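Local structure of TCR beta chain (Gallus gallus, 6LIR) at residues 23-35 against 39-51. The protein forms the beta subunit of the chicken alpha-beta T-cell receptor, which probably recognises peptide antigens displayed by MHC molecules. Numbering follows the deposited sequence.
Sequences NDNHDYMSWYLQQ and GLQLIYSSYGVKQ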
loop_
_atom_site.group_PDB
_atom_site.type_symbol
_atom_site.label_atom_id
_atom_site.label_comp_id
_atom_site.label_asym_id
_atom_site.label_seq_id
_atom_site.Cartn_x
_atom_site.Cartn_y
_atom_site.Cartn_z
ATOM N N ASN B 23 3.568 -10.562 20.891
ATOM C CA ASN B 23 4.444 -10.562 22.054
ATOM C C ASN B 23 4.067 -9.492 23.072
ATOM O O ASN B 23 4.938 -8.953 23.756
ATOM N N ASP B 24 2.779 -9.174 23.203
ATOM C CA ASP B 24 2.352 -8.158 24.157
ATOM C C ASP B 24 1.524 -8.726 25.300
ATOM O O ASP B 24 0.956 -7.950 26.077
ATOM C CB ASP B 24 1.564 -7.056 23.443
ATOM C CG ASP B 24 2.368 -6.378 22.355
ATOM O OD1 ASP B 24 3.353 -5.688 22.692
ATOM O OD2 ASP B 24 2.019 -6.534 21.165
ATOM N N ASN B 25 1.459 -10.051 25.437
ATOM C CA ASN B 25 0.665 -10.696 26.482
ATOM C C ASN B 25 -0.801 -10.268 26.411
ATOM O O ASN B 25 -1.486 -10.164 27.432
ATOM C CB ASN B 25 1.243 -10.424 27.874
ATOM C CG ASN B 25 0.723 -11.390 28.919
ATOM O OD1 ASN B 25 0.582 -12.586 28.658
ATOM N ND2 ASN B 25 0.426 -10.876 30.108
ATOM N N HIS B 26 -1.289 -10.011 25.203
ATOM C CA HIS B 26 -2.650 -9.532 25.021
ATOM C C HIS B 26 -3.635 -10.682 25.129
ATOM O O HIS B 26 -3.413 -11.760 24.573
ATOM C CB HIS B 26 -2.801 -8.853 23.661
ATOM C CG HIS B 26 -2.322 -7.438 23.636
ATOM N ND1 HIS B 26 -2.259 -6.695 22.477
ATOM C CD2 HIS B 26 -1.879 -6.629 24.626
ATOM C CE1 HIS B 26 -1.800 -5.488 22.756
ATOM N NE2 HIS B 26 -1.563 -5.422 24.054
ATOM N N ASP B 27 -4.743 -10.444 25.833
ATOM C CA ASP B 27 -5.748 -11.492 25.950
ATOM C C ASP B 27 -6.637 -11.557 24.717
ATOM O O ASP B 27 -7.059 -12.648 24.319
ATOM C CB ASP B 27 -6.616 -11.262 27.192
ATOM C CG ASP B 27 -5.834 -11.385 28.487
ATOM O OD1 ASP B 27 -4.790 -12.074 28.497
ATOM O OD2 ASP B 27 -6.267 -10.790 29.497
ATOM N N TYR B 28 -6.906 -10.420 24.082
ATOM C CA TYR B 28 -7.771 -10.386 22.913
ATOM C C TYR B 28 -6.932 -10.497 21.650
ATOM O O TYR B 28 -5.938 -9.781 21.491
ATOM C CB TYR B 28 -8.601 -9.102 22.884
ATOM C CG TYR B 28 -9.621 -9.060 21.767
ATOM C CD1 TYR B 28 -10.858 -9.682 21.905
ATOM C CD2 TYR B 28 -9.348 -8.401 20.573
ATOM C CE1 TYR B 28 -11.792 -9.647 20.887
ATOM C CE2 TYR B 28 -10.275 -8.361 19.550
ATOM C CZ TYR B 28 -11.497 -8.986 19.712
ATOM O OH TYR B 28 -12.426 -8.949 18.696
ATOM N N MET B 29 -7.331 -11.404 20.762
ATOM C CA MET B 29 -6.778 -11.474 19.422
ATOM C C MET B 29 -7.930 -11.659 18.451
ATOM O O MET B 29 -9.020 -12.092 18.832
ATOM C CB MET B 29 -5.759 -12.611 19.283
ATOM C CG MET B 29 -4.576 -12.477 20.217
ATOM S SD MET B 29 -3.343 -13.746 19.917
ATOM C CE MET B 29 -2.792 -13.286 18.272
ATOM N N SER B 30 -7.678 -11.352 17.184
ATOM C CA SER B 30 -8.759 -11.425 16.215
ATOM C C SER B 30 -8.182 -11.548 14.819
ATOM O O SER B 30 -7.013 -11.238 14.577
ATOM C CB SER B 30 -9.674 -10.201 16.312
ATOM O OG SER B 30 -8.949 -9.012 16.059
ATOM N N TRP B 31 -9.038 -11.975 13.897
ATOM C CA TRP B 31 -8.700 -12.101 12.487
ATOM C C TRP B 31 -9.745 -11.337 11.690
ATOM O O TRP B 31 -10.948 -11.515 11.907
ATOM C CB TRP B 31 -8.656 -13.568 12.041
ATOM C CG TRP B 31 -7.328 -14.244 12.261
ATOM C CD1 TRP B 31 -7.027 -15.168 13.223
ATOM C CD2 TRP B 31 -6.129 -14.061 11.493
ATOM N NE1 TRP B 31 -5.716 -15.567 13.104
ATOM C CE2 TRP B 31 -5.142 -14.902 12.051
ATOM C CE3 TRP B 31 -5.792 -13.265 10.391
ATOM C CZ2 TRP B 31 -3.844 -14.971 11.545
ATOM C CZ3 TRP B 31 -4.498 -13.334 9.891
ATOM C CH2 TRP B 31 -3.542 -14.180 10.468
ATOM N N TYR B 32 -9.283 -10.499 10.768
ATOM C CA TYR B 32 -10.135 -9.595 10.011
ATOM C C TYR B 32 -9.919 -9.839 8.529
ATOM O O TYR B 32 -8.827 -10.223 8.100
ATOM C CB TYR B 32 -9.832 -8.125 10.335
ATOM C CG TYR B 32 -10.526 -7.601 11.568
ATOM C CD1 TYR B 32 -11.814 -7.086 11.493
ATOM C CD2 TYR B 32 -9.895 -7.617 12.808
ATOM C CE1 TYR B 32 -12.459 -6.607 12.618
ATOM C CE2 TYR B 32 -10.535 -7.136 13.943
ATOM C CZ TYR B 32 -11.817 -6.629 13.837
ATOM O OH TYR B 32 -12.472 -6.151 14.949
ATOM N N LEU B 33 -10.966 -9.617 7.745
ATOM C CA LEU B 33 -10.909 -9.808 6.305
ATOM C C LEU B 33 -11.084 -8.461 5.625
ATOM O O LEU B 33 -12.030 -7.726 5.927
ATOM C CB LEU B 33 -12.002 -10.774 5.843
ATOM C CG LEU B 33 -11.955 -11.259 4.395
ATOM C CD1 LEU B 33 -11.317 -12.630 4.335
ATOM C CD2 LEU B 33 -13.353 -11.293 3.800
ATOM N N GLN B 34 -10.165 -8.140 4.720
ATOM C CA GLN B 34 -10.242 -6.932 3.909
ATOM C C GLN B 34 -10.357 -7.334 2.448
ATOM O O GLN B 34 -9.446 -7.965 1.902
ATOM C CB GLN B 34 -9.023 -6.033 4.123
ATOM C CG GLN B 34 -9.096 -4.722 3.338
ATOM C CD GLN B 34 -7.804 -3.936 3.384
ATOM O OE1 GLN B 34 -6.816 -4.302 2.748
ATOM N NE2 GLN B 34 -7.807 -2.844 4.140
ATOM N N GLN B 35 -11.471 -6.979 1.825
ATOM C CA GLN B 35 -11.613 -7.114 0.386
ATOM C C GLN B 35 -12.002 -5.765 -0.197
ATOM O O GLN B 35 -12.589 -4.932 0.503
ATOM C CB GLN B 35 -12.664 -8.178 0.036
ATOM C CG GLN B 35 -12.276 -9.574 0.516
ATOM C CD GLN B 35 -13.366 -10.606 0.301
ATOM O OE1 GLN B 35 -14.529 -10.385 0.648
ATOM N NE2 GLN B 35 -12.992 -11.750 -0.262
ATOM N N GLY B 39 -14.560 -2.914 3.514
ATOM C CA GLY B 39 -14.046 -2.571 4.829
ATOM C C GLY B 39 -13.248 -3.681 5.482
ATOM O O GLY B 39 -12.527 -4.441 4.821
ATOM N N LEU B 40 -13.371 -3.768 6.806
ATOM C CA LEU B 40 -12.708 -4.779 7.623
ATOM C C LEU B 40 -13.774 -5.573 8.361
ATOM O O LEU B 40 -14.525 -5.006 9.162
ATOM C CB LEU B 40 -11.743 -4.139 8.623
ATOM C CG LEU B 40 -10.451 -3.519 8.093
ATOM C CD1 LEU B 40 -9.803 -2.670 9.175
ATOM C CD2 LEU B 40 -9.491 -4.593 7.606
ATOM N N GLN B 41 -13.832 -6.877 8.113
ATOM C CA GLN B 41 -14.876 -7.720 8.674
ATOM C C GLN B 41 -14.257 -8.786 9.563
ATOM O O GLN B 41 -13.353 -9.514 9.136
ATOM C CB GLN B 41 -15.703 -8.370 7.565
ATOM C CG GLN B 41 -16.299 -7.382 6.586
ATOM C CD GLN B 41 -17.115 -8.058 5.504
ATOM O OE1 GLN B 41 -16.818 -7.927 4.317
ATOM N NE2 GLN B 41 -18.150 -8.786 5.910
ATOM N N LEU B 42 -14.742 -8.861 10.800
ATOM C CA LEU B 42 -14.272 -9.848 11.766
ATOM C C LEU B 42 -14.621 -11.266 11.325
ATOM O O LEU B 42 -15.798 -11.606 11.161
ATOM C CB LEU B 42 -14.844 -9.563 13.150
ATOM C CG LEU B 42 -14.152 -10.406 14.225
ATOM C CD1 LEU B 42 -12.880 -9.729 14.701
ATOM C CD2 LEU B 42 -15.087 -10.674 15.392
ATOM N N ILE B 43 -13.593 -12.088 11.138
ATOM C CA ILE B 43 -13.763 -13.504 10.822
ATOM C C ILE B 43 -13.910 -14.332 12.087
ATOM O O ILE B 43 -14.857 -15.110 12.232
ATOM C CB ILE B 43 -12.575 -14.003 9.977
ATOM C CG1 ILE B 43 -12.327 -13.079 8.785
ATOM C CG2 ILE B 43 -12.813 -15.435 9.515
ATOM C CD1 ILE B 43 -11.075 -13.432 8.019
ATOM N N TYR B 44 -12.969 -14.173 13.013
ATOM C CA TYR B 44 -12.927 -14.930 14.252
ATOM C C TYR B 44 -12.176 -14.086 15.266
ATOM O O TYR B 44 -11.232 -13.376 14.910
ATOM C CB TYR B 44 -12.206 -16.271 14.067
ATOM C CG TYR B 44 -13.084 -17.501 14.059
ATOM C CD1 TYR B 44 -13.529 -18.070 15.247
ATOM C CD2 TYR B 44 -13.446 -18.110 12.866
ATOM C CE1 TYR B 44 -14.324 -19.205 15.243
ATOM C CE2 TYR B 44 -14.241 -19.243 12.851
ATOM C CZ TYR B 44 -14.676 -19.787 14.042
ATOM O OH TYR B 44 -15.466 -20.914 14.030
ATOM N N SER B 45 -12.594 -14.165 16.523
ATOM C CA SER B 45 -11.912 -13.478 17.608
ATOM C C SER B 45 -11.680 -14.458 18.748
ATOM O O SER B 45 -12.159 -15.594 18.727
ATOM C CB SER B 45 -12.711 -12.262 18.097
ATOM O OG SER B 45 -13.882 -12.668 18.789
ATOM N N SER B 46 -10.964 -13.991 19.767
ATOM C CA SER B 46 -10.618 -14.826 20.908
ATOM C C SER B 46 -10.427 -13.929 22.117
ATOM O O SER B 46 -9.641 -12.978 22.064
ATOM C CB SER B 46 -9.336 -15.626 20.637
ATOM O OG SER B 46 -8.865 -16.254 21.819
ATOM N N TYR B 47 -11.125 -14.239 23.206
ATOM C CA TYR B 47 -10.994 -13.462 24.429
ATOM C C TYR B 47 -9.917 -14.010 25.353
ATOM O O TYR B 47 -9.634 -13.394 26.384
ATOM C CB TYR B 47 -12.334 -13.410 25.185
ATOM C CG TYR B 47 -13.497 -12.829 24.402
ATOM C CD1 TYR B 47 -13.299 -11.842 23.441
ATOM C CD2 TYR B 47 -14.799 -13.259 24.637
ATOM C CE1 TYR B 47 -14.368 -11.309 22.729
ATOM C CE2 TYR B 47 -15.871 -12.733 23.931
ATOM C CZ TYR B 47 -15.647 -11.758 22.978
ATOM O OH TYR B 47 -16.707 -11.231 22.272
ATOM N N GLY B 48 -9.294 -15.121 24.986
ATOM C CA GLY B 48 -8.324 -15.768 25.846
ATOM C C GLY B 48 -7.939 -17.118 25.282
ATOM O O GLY B 48 -8.453 -17.558 24.247
ATOM N N VAL B 49 -6.998 -17.759 25.981
ATOM C CA VAL B 49 -6.509 -19.069 25.563
ATOM C C VAL B 49 -7.663 -20.051 25.414
ATOM O O VAL B 49 -8.553 -20.137 26.271
ATOM C CB VAL B 49 -5.459 -19.595 26.555
ATOM C CG1 VAL B 49 -4.853 -20.891 26.044
ATOM C CG2 VAL B 49 -4.368 -18.554 26.776
ATOM N N LYS B 50 -7.639 -20.809 24.315
ATOM C CA LYS B 50 -8.635 -21.840 24.014
ATOM C C LYS B 50 -10.066 -21.306 24.067
ATOM O O LYS B 50 -11.005 -22.047 24.363
ATOM C CB LYS B 50 -8.477 -23.041 24.950
ATOM C CG LYS B 50 -7.236 -23.879 24.678
ATOM C CD LYS B 50 -6.793 -24.640 25.920
ATOM C CE LYS B 50 -5.659 -25.601 25.601
ATOM N NZ LYS B 50 -6.116 -26.727 24.741
ATOM N N GLN B 51 -10.243 -20.019 23.774
ATOM C CA GLN B 51 -11.557 -19.419 23.580
ATOM C C GLN B 51 -11.617 -18.824 22.180
ATOM O O GLN B 51 -10.703 -18.101 21.775
ATOM C CB GLN B 51 -11.835 -18.338 24.631
ATOM C CG GLN B 51 -13.308 -17.971 24.795
ATOM C CD GLN B 51 -13.831 -17.083 23.675
ATOM O OE1 GLN B 51 -13.133 -16.187 23.196
ATOM N NE2 GLN B 51 -15.064 -17.333 23.250
#
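With CG of Tyr32 anti to its own carbonyl carbon (chi1 -84°) and CG of Leu42 anti to its own backbone N (chi1 -169°), the leucine methyl CD1 comes down on one face of the tyrosine ring, 3.7 Å from the centroid and shifted toward the hydroxyl side, where Leu42 CD1 lies 3.4 Å from Tyr32 CZ. This CH-pi contact sits on the C-C' hairpin of the immunoglobulin V-set domain, whose strands 28-34 and 40-46 run antiparallel. Phe99 of the TCR alpha chain meets the same ring edge-to-face and Pro41 of that chain packs on Leu40, so this face of the hairpin takes part in the pairing of the two chains. An alanine at Tyr32 is likely to leave Leu42 CD1 without its aromatic platform and Phe99 of the alpha chain without its ring partner, opening a gap there. On the other side of the sheet, Ile43 lays CD1 against Leu33 CB at 3.6 Å, within the core that Tyr61, Leu73 and Tyr86 help to fill. A classic beta bulge sets Ile43 and Tyr44 both opposite Trp31 and shifts the register by one. At the far end of the hairpin, where the chain turns a corner at Tyr47, the rings of Tyr28 and Tyr47 lie side by side, rim to rim with planes 25° apart, while Tyr47 OH reaches on to Lys94. At the bulge, Trp31 N donates to Tyr44 O at 2.8 Å, and Ile43 N gives its hydrogen to Trp31 O, also at 2.8 Å.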